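Local coordinates for protein putative invasin (PDB 5N40) that acts as a Yersinia pseudotuberculosis adhesin, probably holding a C-type lectin-like domain out toward host cells on a stalk of immunoglobulin-like domains, at residues A104-T109 with S206-N211; V110-A115 with T212-N217; Q147-N152 with Q197-A202; G162-A167 with V188-G193. The protein carries 1 engineered substitution. All coordinates share one frame; numbering follows the deposited sequence.

Contact 1: A104-T109 with S206-N211; sequences APVDLT and SGDMEN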
loop_
_atom_site.group_PDB
_atom_site.type_symbol
_atom_site.label_atom_id
_atom_site.label_comp_id
_atom_site.label_asym_id
_atom_site.label_seq_id
_atom_site.Cartn_x
_atom_site.Cartn_y
_atom_site.Cartn_z
ATOM N N ALA A 104 -22.941 0.199 -0.055
ATOM C CA ALA A 104 -23.337 0.938 1.128
ATOM C C ALA A 104 -22.418 2.140 1.306
ATOM O O ALA A 104 -21.187 1.979 1.302
ATOM C CB ALA A 104 -23.268 0.044 2.364
ATOM N N PRO A 105 -22.959 3.347 1.443
ATOM C CA PRO A 105 -22.101 4.480 1.799
ATOM C C PRO A 105 -21.380 4.196 3.107
ATOM O O PRO A 105 -21.995 3.779 4.095
ATOM C CB PRO A 105 -23.082 5.646 1.926
ATOM C CG PRO A 105 -24.218 5.272 1.006
ATOM C CD PRO A 105 -24.340 3.777 1.125
ATOM N N VAL A 106 -20.064 4.422 3.110
ATOM C CA VAL A 106 -19.242 4.163 4.287
ATOM C C VAL A 106 -18.256 5.303 4.514
ATOM O O VAL A 106 -17.938 6.081 3.612
ATOM C CB VAL A 106 -18.466 2.835 4.181
ATOM C CG1 VAL A 106 -19.413 1.655 4.253
ATOM C CG2 VAL A 106 -17.632 2.797 2.899
ATOM N N ASP A 107 -17.782 5.392 5.756
ATOM C CA ASP A 107 -16.613 6.185 6.112
ATOM C C ASP A 107 -15.457 5.226 6.353
ATOM O O ASP A 107 -15.619 4.216 7.051
ATOM C CB ASP A 107 -16.835 7.023 7.376
ATOM C CG ASP A 107 -17.983 8.002 7.254
ATOM O OD1 ASP A 107 -18.090 8.691 6.216
ATOM O OD2 ASP A 107 -18.763 8.085 8.226
ATOM N N LEU A 108 -14.309 5.538 5.778
ATOM C CA LEU A 108 -13.123 4.710 5.925
ATOM C C LEU A 108 -12.130 5.355 6.879
ATOM O O LEU A 108 -11.863 6.558 6.802
ATOM C CB LEU A 108 -12.439 4.480 4.580
ATOM C CG LEU A 108 -13.252 3.806 3.476
ATOM C CD1 LEU A 108 -12.359 3.510 2.278
ATOM C CD2 LEU A 108 -13.904 2.548 3.963
ATOM N N THR A 109 -11.578 4.538 7.767
ATOM C CA THR A 109 -10.405 4.892 8.550
ATOM C C THR A 109 -9.256 3.998 8.109
ATOM O O THR A 109 -9.451 2.801 7.885
ATOM C CB THR A 109 -10.665 4.711 10.048
ATOM O OG1 THR A 109 -11.820 5.468 10.431
ATOM C CG2 THR A 109 -9.472 5.183 10.859
ATOM N N SER A 206 -18.328 1.858 -2.938
ATOM C CA SER A 206 -19.247 2.991 -2.963
ATOM C C SER A 206 -18.611 4.252 -3.529
ATOM O O SER A 206 -19.335 5.212 -3.815
ATOM C CB SER A 206 -19.730 3.293 -1.555
ATOM O OG SER A 206 -18.609 3.586 -0.740
ATOM N N GLY A 207 -17.291 4.282 -3.666
ATOM C CA GLY A 207 -16.574 5.481 -4.039
ATOM C C GLY A 207 -16.071 6.285 -2.863
ATOM O O GLY A 207 -15.375 7.291 -3.064
ATOM N N ASP A 208 -16.422 5.888 -1.646
ATOM C CA ASP A 208 -15.844 6.485 -0.453
ATOM C C ASP A 208 -14.379 6.079 -0.335
ATOM O O ASP A 208 -14.015 4.939 -0.637
ATOM C CB ASP A 208 -16.636 6.043 0.772
ATOM C CG ASP A 208 -18.058 6.582 0.761
ATOM O OD1 ASP A 208 -18.198 7.820 0.829
ATOM O OD2 ASP A 208 -19.019 5.779 0.641
ATOM N N MET A 209 -13.532 7.029 0.063
ATOM C CA MET A 209 -12.086 6.840 0.022
ATOM C C MET A 209 -11.426 7.482 1.234
ATOM O O MET A 209 -11.991 8.357 1.894
ATOM C CB MET A 209 -11.473 7.448 -1.245
ATOM C CG MET A 209 -12.165 7.055 -2.535
ATOM S SD MET A 209 -11.574 8.008 -3.940
ATOM C CE MET A 209 -11.992 9.677 -3.488
ATOM N N GLU A 210 -10.193 7.054 1.495
ATOM C CA GLU A 210 -9.348 7.666 2.512
ATOM C C GLU A 210 -7.904 7.343 2.158
ATOM O O GLU A 210 -7.629 6.291 1.578
ATOM C CB GLU A 210 -9.696 7.162 3.919
ATOM C CG GLU A 210 -8.896 7.818 5.032
ATOM C CD GLU A 210 -9.015 9.327 5.014
ATOM O OE1 GLU A 210 -8.257 9.986 4.265
ATOM O OE2 GLU A 210 -9.893 9.855 5.730
ATOM N N ASN A 211 -6.993 8.263 2.504
ATOM C CA ASN A 211 -5.575 8.173 2.164
ATOM C C ASN A 211 -4.724 7.891 3.394
ATOM O O ASN A 211 -5.071 8.270 4.516
ATOM C CB ASN A 211 -5.055 9.478 1.547
ATOM C CG ASN A 211 -5.676 9.792 0.207
ATOM O OD1 ASN A 211 -6.078 8.902 -0.529
ATOM N ND2 ASN A 211 -5.733 11.077 -0.126
HETATM O O HOH W 1 -19.323 0.302 -0.205
HETATM O O HOH W 2 -14.275 7.601 3.632
HETATM O O HOH W 3 -10.099 9.002 8.464
HETATM O O HOH W 4 -12.626 9.008 5.815
#

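Contact 2: V110-A115 with T212-N217; sequences VLTDNA and TNVTFN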
loop_
_atom_site.group_PDB
_atom_site.type_symbol
_atom_site.label_atom_id
_atom_site.label_comp_id
_atom_site.label_asym_id
_atom_site.label_seq_id
_atom_site.Cartn_x
_atom_site.Cartn_y
_atom_site.Cartn_z
ATOM N N VAL A 110 -8.058 4.575 7.993
ATOM C CA VAL A 110 -6.878 3.835 7.555
ATOM C C VAL A 110 -5.792 4.001 8.604
ATOM O O VAL A 110 -5.383 5.128 8.905
ATOM C CB VAL A 110 -6.380 4.304 6.179
ATOM C CG1 VAL A 110 -5.238 3.418 5.696
ATOM C CG2 VAL A 110 -7.516 4.281 5.176
ATOM N N LEU A 111 -5.327 2.876 9.142
ATOM C CA LEU A 111 -4.312 2.818 10.185
ATOM C C LEU A 111 -3.114 2.028 9.679
ATOM O O LEU A 111 -3.273 0.991 9.026
ATOM C CB LEU A 111 -4.865 2.148 11.445
ATOM C CG LEU A 111 -6.111 2.782 12.068
ATOM C CD1 LEU A 111 -6.580 2.002 13.279
ATOM C CD2 LEU A 111 -5.857 4.233 12.440
ATOM N N THR A 112 -1.914 2.505 9.988
ATOM C CA THR A 112 -0.700 1.738 9.746
ATOM C C THR A 112 0.004 1.507 11.074
ATOM O O THR A 112 0.001 2.387 11.941
ATOM C CB THR A 112 0.241 2.454 8.777
ATOM O OG1 THR A 112 0.510 3.771 9.262
ATOM C CG2 THR A 112 -0.382 2.529 7.376
ATOM N N ASP A 113 0.604 0.324 11.240
ATOM C CA ASP A 113 1.265 0.042 12.515
ATOM C C ASP A 113 2.427 1.004 12.743
ATOM O O ASP A 113 2.609 1.518 13.853
ATOM C CB ASP A 113 1.709 -1.428 12.593
ATOM C CG ASP A 113 2.774 -1.807 11.571
ATOM O OD1 ASP A 113 2.799 -1.260 10.454
ATOM O OD2 ASP A 113 3.595 -2.698 11.895
ATOM N N ASN A 114 3.209 1.274 11.700
ATOM C CA ASN A 114 4.143 2.394 11.691
ATOM C C ASN A 114 4.218 2.895 10.262
ATOM O O ASN A 114 4.343 2.091 9.332
ATOM C CB ASN A 114 5.533 1.992 12.202
ATOM C CG ASN A 114 6.433 3.196 12.463
ATOM O OD1 ASN A 114 6.495 4.136 11.667
ATOM N ND2 ASN A 114 7.126 3.175 13.597
ATOM N N ALA A 115 4.144 4.213 10.089
ATOM C CA ALA A 115 4.032 4.782 8.753
ATOM C C ALA A 115 5.353 4.803 8.005
ATOM O O ALA A 115 5.343 5.006 6.788
ATOM C CB ALA A 115 3.473 6.204 8.819
ATOM N N THR A 212 -3.570 7.265 3.159
ATOM C CA THR A 212 -2.541 7.148 4.183
ATOM C C THR A 212 -1.183 7.119 3.496
ATOM O O THR A 212 -1.066 6.689 2.346
ATOM C CB THR A 212 -2.729 5.891 5.051
ATOM O OG1 THR A 212 -2.089 6.068 6.321
ATOM C CG2 THR A 212 -2.162 4.641 4.364
ATOM N N ASN A 213 -0.158 7.573 4.210
ATOM C CA ASN A 213 1.196 7.612 3.679
ATOM C C ASN A 213 2.012 6.452 4.223
ATOM O O ASN A 213 1.921 6.113 5.408
ATOM C CB ASN A 213 1.886 8.932 4.027
ATOM C CG ASN A 213 1.314 10.106 3.271
ATOM O OD1 ASN A 213 0.846 9.964 2.143
ATOM N ND2 ASN A 213 1.348 11.277 3.888
ATOM N N VAL A 214 2.800 5.838 3.348
ATOM C CA VAL A 214 3.775 4.833 3.742
ATOM C C VAL A 214 5.131 5.235 3.180
ATOM O O VAL A 214 5.241 5.675 2.029
ATOM C CB VAL A 214 3.369 3.420 3.270
ATOM C CG1 VAL A 214 2.088 2.976 3.990
ATOM C CG2 VAL A 214 3.192 3.383 1.753
ATOM N N THR A 215 6.164 5.101 4.004
ATOM C CA THR A 215 7.516 5.477 3.630
ATOM C C THR A 215 8.420 4.279 3.866
ATOM O O THR A 215 8.363 3.663 4.931
ATOM C CB THR A 215 7.990 6.686 4.443
ATOM O OG1 THR A 215 7.123 7.796 4.182
ATOM C CG2 THR A 215 9.428 7.068 4.095
ATOM N N PHE A 216 9.232 3.943 2.868
ATOM C CA PHE A 216 10.192 2.851 2.976
ATOM C C PHE A 216 11.580 3.415 2.724
ATOM O O PHE A 216 11.880 3.882 1.619
ATOM C CB PHE A 216 9.862 1.715 2.003
ATOM C CG PHE A 216 8.589 0.980 2.336
ATOM C CD1 PHE A 216 7.349 1.438 1.886
ATOM C CD2 PHE A 216 8.620 -0.160 3.114
ATOM C CE1 PHE A 216 6.183 0.744 2.193
ATOM C CE2 PHE A 216 7.466 -0.840 3.434
ATOM C CZ PHE A 216 6.238 -0.390 2.966
ATOM N N ASN A 217 12.418 3.369 3.756
ATOM C CA ASN A 217 13.748 3.952 3.688
ATOM C C ASN A 217 14.665 3.145 2.786
ATOM O O ASN A 217 14.660 1.913 2.812
ATOM C CB ASN A 217 14.365 4.010 5.080
ATOM C CG ASN A 217 13.575 4.855 6.033
ATOM O OD1 ASN A 217 13.090 5.929 5.675
ATOM N ND2 ASN A 217 13.459 4.390 7.278
HETATM O O HOH W 5 -3.831 7.098 8.043
HETATM O O HOH W 6 0.221 5.874 7.524
HETATM O O HOH W 7 4.797 7.631 5.486
#

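Contact 3: Q147-N152 with Q197-A202; sequences QVAVVN and QTTLRA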
loop_
_atom_site.group_PDB
_atom_site.type_symbol
_atom_site.label_atom_id
_atom_site.label_comp_id
_atom_site.label_asym_id
_atom_site.label_seq_id
_atom_site.Cartn_x
_atom_site.Cartn_y
_atom_site.Cartn_z
ATOM N N GLN A 147 -2.051 4.103 -5.725
ATOM C CA GLN A 147 -1.009 5.085 -5.451
ATOM C C GLN A 147 -1.422 6.425 -6.043
ATOM O O GLN A 147 -1.692 6.513 -7.242
ATOM C CB GLN A 147 0.324 4.610 -6.034
ATOM C CG GLN A 147 1.462 5.622 -5.922
ATOM C CD GLN A 147 1.540 6.581 -7.101
ATOM O OE1 GLN A 147 1.223 7.767 -6.979
ATOM N NE2 GLN A 147 1.993 6.075 -8.245
ATOM N N VAL A 148 -1.490 7.465 -5.208
ATOM C CA VAL A 148 -1.929 8.785 -5.649
ATOM C C VAL A 148 -0.874 9.866 -5.457
ATOM O O VAL A 148 -1.087 10.995 -5.914
ATOM C CB VAL A 148 -3.250 9.207 -4.960
ATOM C CG1 VAL A 148 -4.387 8.261 -5.335
ATOM C CG2 VAL A 148 -3.080 9.276 -3.445
ATOM N N ALA A 149 0.261 9.574 -4.818
ATOM C CA ALA A 149 1.360 10.531 -4.734
ATOM C C ALA A 149 2.632 9.787 -4.347
ATOM O O ALA A 149 2.577 8.771 -3.654
ATOM C CB ALA A 149 1.091 11.654 -3.723
ATOM N N VAL A 150 3.771 10.304 -4.817
ATOM C CA VAL A 150 5.096 9.759 -4.494
ATOM C C VAL A 150 6.072 10.920 -4.436
ATOM O O VAL A 150 6.294 11.597 -5.447
ATOM C CB VAL A 150 5.578 8.718 -5.522
ATOM C CG1 VAL A 150 6.923 8.116 -5.082
ATOM C CG2 VAL A 150 4.557 7.615 -5.727
ATOM N N VAL A 151 6.688 11.152 -3.270
ATOM C CA VAL A 151 7.606 12.272 -3.091
ATOM C C VAL A 151 8.845 11.798 -2.340
ATOM O O VAL A 151 8.829 10.783 -1.644
ATOM C CB VAL A 151 6.965 13.456 -2.329
ATOM C CG1 VAL A 151 5.768 14.010 -3.102
ATOM C CG2 VAL A 151 6.552 13.039 -0.909
ATOM N N ASN A 152 9.922 12.560 -2.484
ATOM C CA ASN A 152 11.134 12.306 -1.712
ATOM C C ASN A 152 11.005 13.041 -0.377
ATOM O O ASN A 152 9.900 13.412 0.032
ATOM C CB ASN A 152 12.376 12.678 -2.540
ATOM C CG ASN A 152 12.528 14.176 -2.775
ATOM O OD1 ASN A 152 11.755 14.992 -2.275
ATOM N ND2 ASN A 152 13.543 14.538 -3.559
ATOM N N GLN A 197 8.113 8.437 0.000
ATOM C CA GLN A 197 6.854 8.407 0.726
ATOM C C GLN A 197 5.736 8.267 -0.298
ATOM O O GLN A 197 5.586 9.125 -1.173
ATOM C CB GLN A 197 6.676 9.682 1.548
ATOM C CG GLN A 197 5.349 9.813 2.266
ATOM C CD GLN A 197 5.055 11.240 2.679
ATOM O OE1 GLN A 197 4.340 11.973 1.982
ATOM N NE2 GLN A 197 5.582 11.639 3.820
ATOM N N THR A 198 4.974 7.184 -0.196
ATOM C CA THR A 198 3.909 6.882 -1.140
ATOM C C THR A 198 2.565 7.087 -0.458
ATOM O O THR A 198 2.333 6.571 0.639
ATOM C CB THR A 198 4.027 5.449 -1.659
ATOM O OG1 THR A 198 5.312 5.270 -2.272
ATOM C CG2 THR A 198 2.922 5.144 -2.682
ATOM N N THR A 199 1.681 7.834 -1.109
ATOM C CA THR A 199 0.319 7.999 -0.621
ATOM C C THR A 199 -0.540 6.925 -1.270
ATOM O O THR A 199 -0.705 6.908 -2.495
ATOM C CB THR A 199 -0.216 9.391 -0.941
ATOM O OG1 THR A 199 0.630 10.380 -0.346
ATOM C CG2 THR A 199 -1.637 9.544 -0.409
ATOM N N LEU A 200 -1.066 6.022 -0.455
ATOM C CA LEU A 200 -1.992 4.993 -0.905
ATOM C C LEU A 200 -3.418 5.413 -0.583
ATOM O O LEU A 200 -3.709 5.809 0.549
ATOM C CB LEU A 200 -1.695 3.655 -0.233
ATOM C CG LEU A 200 -0.414 2.955 -0.698
ATOM C CD1 LEU A 200 -0.149 1.722 0.135
ATOM C CD2 LEU A 200 -0.517 2.581 -2.178
ATOM N N ARG A 201 -4.304 5.311 -1.566
ATOM C CA ARG A 201 -5.719 5.614 -1.359
ATOM C C ARG A 201 -6.524 4.320 -1.339
ATOM O O ARG A 201 -6.491 3.539 -2.296
ATOM C CB ARG A 201 -6.256 6.549 -2.438
ATOM C CG ARG A 201 -7.701 6.954 -2.198
ATOM C CD ARG A 201 -8.037 8.181 -2.997
ATOM N NE ARG A 201 -8.092 7.905 -4.425
ATOM C CZ ARG A 201 -8.371 8.824 -5.341
ATOM N NH1 ARG A 201 -8.603 10.073 -4.969
ATOM N NH2 ARG A 201 -8.410 8.498 -6.624
ATOM N N ALA A 202 -7.229 4.093 -0.239
ATOM C CA ALA A 202 -8.193 3.010 -0.138
ATOM C C ALA A 202 -9.541 3.506 -0.643
ATOM O O ALA A 202 -10.015 4.555 -0.207
ATOM C CB ALA A 202 -8.307 2.536 1.309
#

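Contact 4: G162-A167 with V188-G193; sequences GVVQIA and VTDPNG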
loop_
_atom_site.group_PDB
_atom_site.type_symbol
_atom_site.label_atom_id
_atom_site.label_comp_id
_atom_site.label_asym_id
_atom_site.label_seq_id
_atom_site.Cartn_x
_atom_site.Cartn_y
_atom_site.Cartn_z
ATOM N N GLY A 162 10.054 2.153 -7.591
ATOM C CA GLY A 162 9.334 0.931 -7.885
ATOM C C GLY A 162 7.878 0.995 -7.459
ATOM O O GLY A 162 7.442 1.886 -6.729
ATOM N N VAL A 163 7.112 0.013 -7.929
ATOM C CA VAL A 163 5.688 -0.072 -7.603
ATOM C C VAL A 163 5.534 -0.669 -6.208
ATOM O O VAL A 163 6.066 -1.748 -5.920
ATOM C CB VAL A 163 4.940 -0.910 -8.654
ATOM C CG1 VAL A 163 3.441 -0.996 -8.338
ATOM C CG2 VAL A 163 5.153 -0.339 -10.040
ATOM N N VAL A 164 4.808 0.037 -5.333
ATOM C CA VAL A 164 4.547 -0.469 -3.990
ATOM C C VAL A 164 3.720 -1.744 -4.072
ATOM O O VAL A 164 2.825 -1.883 -4.918
ATOM C CB VAL A 164 3.846 0.608 -3.141
ATOM C CG1 VAL A 164 3.281 0.025 -1.844
ATOM C CG2 VAL A 164 4.816 1.727 -2.810
ATOM N N GLN A 165 4.017 -2.685 -3.182
ATOM C CA GLN A 165 3.436 -4.017 -3.203
ATOM C C GLN A 165 2.437 -4.164 -2.068
ATOM O O GLN A 165 2.683 -3.710 -0.945
ATOM C CB GLN A 165 4.520 -5.096 -3.072
ATOM C CG GLN A 165 5.577 -5.063 -4.156
ATOM C CD GLN A 165 5.043 -5.474 -5.514
ATOM O OE1 GLN A 165 4.709 -6.637 -5.734
ATOM N NE2 GLN A 165 4.976 -4.521 -6.439
ATOM N N ILE A 166 1.312 -4.806 -2.369
ATOM C CA ILE A 166 0.332 -5.215 -1.377
ATOM C C ILE A 166 0.144 -6.716 -1.535
ATOM O O ILE A 166 -0.125 -7.199 -2.640
ATOM C CB ILE A 166 -0.996 -4.446 -1.539
ATOM C CG1 ILE A 166 -0.752 -2.934 -1.381
ATOM C CG2 ILE A 166 -2.021 -4.934 -0.525
ATOM C CD1 ILE A 166 -1.980 -2.045 -1.591
ATOM N N ALA A 167 0.330 -7.457 -0.446
ATOM C CA ALA A 167 0.261 -8.918 -0.492
ATOM C C ALA A 167 1.192 -9.478 -1.569
ATOM O O ALA A 167 0.841 -10.395 -2.312
ATOM C CB ALA A 167 -1.178 -9.388 -0.718
ATOM N N VAL A 188 2.108 -4.317 3.300
ATOM C CA VAL A 188 2.640 -3.390 2.306
ATOM C C VAL A 188 4.162 -3.456 2.328
ATOM O O VAL A 188 4.775 -3.336 3.394
ATOM C CB VAL A 188 2.172 -1.950 2.569
ATOM C CG1 VAL A 188 2.606 -1.037 1.427
ATOM C CG2 VAL A 188 0.663 -1.905 2.756
ATOM N N THR A 189 4.767 -3.591 1.146
ATOM C CA THR A 189 6.218 -3.620 0.991
ATOM C C THR A 189 6.619 -2.771 -0.211
ATOM O O THR A 189 5.806 -2.472 -1.087
ATOM C CB THR A 189 6.755 -5.048 0.803
ATOM O OG1 THR A 189 6.087 -5.668 -0.303
ATOM C CG2 THR A 189 6.564 -5.885 2.064
ATOM N N ASP A 190 7.901 -2.412 -0.261
ATOM C CA ASP A 190 8.441 -1.565 -1.328
ATOM C C ASP A 190 9.802 -2.109 -1.750
ATOM O O ASP A 190 10.817 -1.410 -1.688
ATOM C CB ASP A 190 8.530 -0.111 -0.864
ATOM C CG ASP A 190 8.659 0.878 -2.011
ATOM O OD1 ASP A 190 8.605 0.461 -3.192
ATOM O OD2 ASP A 190 8.842 2.087 -1.729
ATOM N N PRO A 191 9.850 -3.364 -2.206
ATOM C CA PRO A 191 11.155 -3.988 -2.507
ATOM C C PRO A 191 11.951 -3.276 -3.591
ATOM O O PRO A 191 13.186 -3.388 -3.606
ATOM C CB PRO A 191 10.772 -5.413 -2.932
ATOM C CG PRO A 191 9.346 -5.327 -3.356
ATOM C CD PRO A 191 8.727 -4.278 -2.484
ATOM N N ASN A 192 11.298 -2.545 -4.493
ATOM C CA ASN A 192 11.979 -1.802 -5.544
ATOM C C ASN A 192 11.943 -0.297 -5.296
ATOM O O ASN A 192 12.106 0.489 -6.235
ATOM C CB ASN A 192 11.365 -2.141 -6.902
ATOM C CG ASN A 192 11.474 -3.620 -7.228
ATOM O OD1 ASN A 192 12.574 -4.155 -7.347
ATOM N ND2 ASN A 192 10.334 -4.286 -7.363
ATOM N N GLY A 193 11.746 0.119 -4.048
ATOM C CA GLY A 193 11.712 1.535 -3.743
ATOM C C GLY A 193 13.089 2.172 -3.775
ATOM O O GLY A 193 14.119 1.512 -3.637
HETATM O O HOH W 8 8.326 3.038 -4.478
HETATM O O HOH W 9 8.674 -1.714 -4.910
HETATM O O HOH W 10 7.839 -3.662 -7.665
HETATM O O HOH W 11 3.506 -6.871 0.218
#

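Contact 1: A104-T109 with S206-N211
The backbone amide of V106 donates to D208 OD2 in a nearly straight bond (V106 N to D208 OD2 3.0 Å). It arrives from above the carboxylate plane, 61° out of it. S206 OG reaches the same oxygen from the opposite face, donating its proton at 2.6 Å from OG to OD2 of D208. One carboxylate oxygen is thus clamped between a backbone N-H of one segment and a hydroxyl of its own loop. V106 CG2 lies against that hydroxyl, 3.8 Å from S206 OG. Farther along, L108 turns its CG anti to its carbonyl carbon (chi1 -59°), which carries CD1 to 3.6 Å from D208 O and 4.0 Å from M209 CA. L108 CB faces E210 CB at 3.9 Å. Where the backbones stand too far apart to pair, a water fills in, accepting from L108 N and donating to M209 O. In the second shell, K132 forms a salt bridge with D208 OD1, probably fixing the rotation of the carboxylate. The two segments run nearly parallel, 5° apart, yet belong to different sheets: P105, D107 and T109 bond to strand 123-131 and the loop after it, whereas E210 pairs with A202 on strand 197-204.

Contact 2: V110-A115 with T212-N217
The flat group that carries this contact is the carbonyl of A115, whose oxygen accepts from T215 N almost in line with the C=O bond (A115 O to T215 N 2.9 Å, C=O...N angle 162°). The same oxygen receives a CA-H...O contact from V214, with V214 CA at 3.4 Å from A115 O, and a proton from a water that also bonds T215 OG1. A115 CB rests 3.7 Å from N213 O, so its methyl and its carbonyl oxygen both lie against the partner backbone. Upstream the contact is made by side chains. V110 places CG1 anti to its backbone N (chi1 -174°), and that methyl meets T212 CG2 at 3.6 Å, the two branched side chains crossing at a slant. T112 and T212 meet tip to tip, T112 CG2 being 4.1 Å from T212 OG1. This hydroxyl faces two waters: one also bonds V110 O, the other T112 OG1 and N213 O, so solvent bridges the segments where the axes of strands 110-112 and 212-217 come no closer than 7.9 Å. Past D113 the chain leaves the sheet of strand 123-131, and from A115 onward it pairs in parallel with strand 209-217, T215 also bonding K117. Such a first strand, changing sheets midway to run beside the last one, is the A/A' arrangement familiar from immunoglobulin-like sandwiches.

Contact 3: Q147-N152 with Q197-A202
R201 reaches across to V148, and its side chain can be followed outward along one methyl. Its CB lies 3.8 Å from V148 CG1; CG stands anti to the backbone N (chi1 -176°), and a bend at chi3 (70°) brings the head back over the valine. NE is then also 3.8 Å from V148 CG1, which sits above one guanidinium face, offset toward the rim. At the tip, NH2 forms a salt bridge with E146, just before segment 147-152. The other methyl of V148 is pressed on T199: the two CG2 atoms of V148 and T199 are 3.4 Å apart, tighter than usual. The crowding falls at an irregularity of the backbone. Q147 lies opposite L200 and V150 opposite T198, so three steps on one strand match two on the other, and the extra residue makes a beta bulge at V148-A149. V148, with psi near -6°, still donates to T199 O (V148 N to T199 O 2.9 Å). Beyond the bulge V151 and Q197 form a regular antiparallel hydrogen-bonded pair, V151 N to Q197 O being 3.1 Å, and their side chains run side by side. On the face of T198, Q147 CG crosses at about a right angle to touch T198 CG2 at 3.6 Å. T199 OG1 is hydrogen-bonded to N213 OD1 on strand 209-217. Chemically, then, backbone hydrogen bonds hold the two strands together, methyl contacts fill between them, and the polar ends of R201 and T199 find partners beyond the pair, the carboxylate of E146 probably offsetting the arginine's charge.

Contact 4: G162-A167 with V188-G193
Q165 and T189 form an antiparallel hydrogen-bonded pair, with Q165 N to T189 O at 2.8 Å nearly straight (167° at the hydrogen) and T189 N to Q165 O at 3.0 Å, while I166 and V188 make the adjoining non-hydrogen-bonded pair. On the inward side V164 and V188 each hold CG1 anti to the backbone N, and these two methyls meet at 3.5 Å as the side chains pass at a slant. The other methyl, V164 CG2, is 4.0 Å from D190 OD1, the valine and aspartate side chains crossing at about a right angle. V164 also touches T198 and V188 touches L200, both of strand 197-204, so this short ladder faces the opposite sheet across the interior of an immunoglobulin-like beta sandwich. On the outer side Q165 CB sits close to T189 OG1, at 3.2 Å. Q165 CG lies 3.7 Å from P191 CD, and a bend at chi2 (-69°) folds the amide back over its own segment, where NE2 donates to V163 O from above that carbonyl's plane; NE2 also bonds N170 OD1. Where the ladder ends, a type I turn runs from D190 to G193. G162 packs against it without a side chain, its CA 3.8 Å from N192 CB, and a weak bond joins G162 N to N192 O. One water donates to both V163 O and D190 OD1 and accepts from N192 N, tying the turn to the facing loop.

Overall arrangement
All four contacts lie in the middle immunoglobulin-like domain, between the other such domain and the lectin-like one. Contacts 1 and 2, centres about 19 Å apart, follow the same two strands, 106-112 and 209-217, and so span both sheets; their segments alternate along the chain. Contact 3 is nested inside the loops they close, and contact 4 inside contact 3. Contact 3 shares the sheet of strand 209-217, its centre about 10 Å from that of contact 2. Contact 4 lies in the sheet that also holds strand 106-112, its centre about 12 Å from those of contacts 2 and 3, where F216 touches V188 and T198 touches V164. Contacts 1 and 2 join the domain's first and last strands.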